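Local coordinates for protein putative adhesin (Parabacteroides distasonis, PDB 3LJY) that probably takes part in cell adhesion as a putative adhesin, though its binding partner is unknown, at residues A[22-27]-A[91-96]. Numbering follows the deposited sequence. Where two conformers were deposited one is given.
Sequences YNEIKV and AAKVSG
Ile-25 N gives its hydrogen to Ala-91 O, the first of four firm main-chain bonds that alternate as parallel pairing requires: Lys-93 N follows to Ile-25 O, Val-27 N to Lys-93 O, and Ser-95 N to Val-27 O at 2.8 Å. The bond from Val-27 N is the straightest (N-H...O 175°), that from Ile-25 N the most bent (155°); a weak bond from Ala-91 N to Asn-23 O precedes them. The axes of strands 24-27 and 91-94 run 2° from parallel, 4.8 Å apart at closest approach.

On the face of Glu-24, Lys-26 and Lys-93, the glutamate chain passes over the Ala-91 methyl, Glu-24 CD lying 3.8 Å from Ala-91 CB. In the conformer given, the Lys-93 chain turns at chi2, chi3 and chi4, folding NZ back toward its own strand, 4.7 Å from Glu-24 OE2, so any attraction is tentative and long-range.

On the buried face, Val-27 CG1, set between backbone N and carbonyl carbon (chi1 66°), reaches Val-94 CG1 at 3.7 Å. Phe-33 of strand 32-37 packs on Val-27, and Phe-100 of strand 99-102 on Val-94, from another face of the solenoid. Such in-register stacking of parallel strands around an apolar interior is characteristic of a beta-helix, consistent with the Pec_lyase-like clan.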
# COMPACT_ATOMS: atom_id res chain seq x y z
N TYR A 22 10.41 -7.91 -13.69
CA TYR A 22 9.56 -8.46 -12.67
C TYR A 22 8.28 -7.62 -12.62
O TYR A 22 8.30 -6.46 -12.99
CB TYR A 22 10.31 -8.46 -11.32
CG TYR A 22 10.70 -7.07 -10.86
CD1 TYR A 22 9.78 -6.25 -10.18
CD2 TYR A 22 11.96 -6.57 -11.11
CE1 TYR A 22 10.14 -4.98 -9.78
CE2 TYR A 22 12.32 -5.30 -10.72
CZ TYR A 22 11.41 -4.52 -10.06
OH TYR A 22 11.78 -3.29 -9.69
N ASN A 23 7.17 -8.23 -12.20
CA ASN A 23 5.88 -7.53 -12.06
C ASN A 23 5.32 -7.65 -10.65
O ASN A 23 4.20 -7.24 -10.36
CB ASN A 23 4.85 -8.07 -13.06
CG ASN A 23 4.39 -9.48 -12.74
OD1 ASN A 23 5.09 -10.26 -12.06
ND2 ASN A 23 3.21 -9.83 -13.23
N GLU A 24 6.12 -8.21 -9.77
CA GLU A 24 5.70 -8.44 -8.42
C GLU A 24 6.90 -8.24 -7.50
O GLU A 24 8.05 -8.52 -7.84
CB GLU A 24 5.03 -9.82 -8.32
CG GLU A 24 4.71 -10.24 -6.91
CD GLU A 24 3.65 -11.32 -6.79
OE1 GLU A 24 3.25 -11.95 -7.82
OE2 GLU A 24 3.23 -11.52 -5.60
N ILE A 25 6.61 -7.68 -6.33
CA ILE A 25 7.64 -7.40 -5.30
C ILE A 25 7.25 -7.95 -3.94
O ILE A 25 6.11 -7.87 -3.55
CB ILE A 25 7.90 -5.90 -5.21
CG1 ILE A 25 8.41 -5.41 -6.57
CG2 ILE A 25 8.86 -5.61 -4.12
CD1 ILE A 25 9.26 -4.14 -6.52
N LYS A 26 8.20 -8.57 -3.24
CA LYS A 26 8.01 -8.98 -1.84
C LYS A 26 9.08 -8.33 -1.00
O LYS A 26 10.25 -8.52 -1.25
CB LYS A 26 8.05 -10.50 -1.70
CG LYS A 26 6.70 -11.11 -2.12
CD LYS A 26 6.75 -12.59 -2.49
CE LYS A 26 5.40 -13.06 -3.06
NZ LYS A 26 5.50 -14.33 -3.88
N VAL A 27 8.66 -7.48 -0.05
CA VAL A 27 9.60 -6.80 0.85
C VAL A 27 9.25 -6.99 2.33
O VAL A 27 8.10 -6.86 2.77
CB VAL A 27 9.78 -5.30 0.51
CG1 VAL A 27 8.55 -4.50 0.74
CG2 VAL A 27 10.92 -4.75 1.34
N ALA A 91 1.59 -6.60 -8.39
CA ALA A 91 1.42 -6.96 -6.98
C ALA A 91 2.59 -6.56 -6.13
O ALA A 91 3.74 -6.64 -6.58
CB ALA A 91 1.20 -8.48 -6.84
N ALA A 92 2.30 -6.12 -4.90
CA ALA A 92 3.34 -5.95 -3.89
C ALA A 92 2.88 -6.49 -2.56
O ALA A 92 1.74 -6.28 -2.17
CB ALA A 92 3.80 -4.46 -3.75
N LYS A 93 3.78 -7.18 -1.87
CA LYS A 93 3.53 -7.67 -0.52
C LYS A 93 4.59 -6.99 0.37
O LYS A 93 5.81 -7.06 0.09
CB LYS A 93 3.56 -9.21 -0.45
CG LYS A 93 2.20 -9.91 -0.73
CD LYS A 93 2.04 -10.61 -2.12
CE LYS A 93 1.56 -9.68 -3.25
NZ LYS A 93 0.20 -9.00 -3.07
N VAL A 94 4.12 -6.29 1.40
CA VAL A 94 4.96 -5.42 2.21
C VAL A 94 4.77 -5.78 3.66
O VAL A 94 3.67 -5.67 4.18
CB VAL A 94 4.69 -3.89 1.95
CG1 VAL A 94 5.71 -3.07 2.67
CG2 VAL A 94 4.72 -3.57 0.44
N SER A 95 5.84 -6.25 4.29
CA SER A 95 5.84 -6.70 5.69
C SER A 95 7.05 -6.18 6.47
O SER A 95 7.89 -5.46 5.93
CB SER A 95 5.79 -8.24 5.78
OG SER A 95 5.83 -8.85 4.50
N GLY A 96 7.16 -6.57 7.73
CA GLY A 96 8.27 -6.14 8.57
C GLY A 96 8.01 -4.70 8.88
O GLY A 96 6.88 -4.29 9.11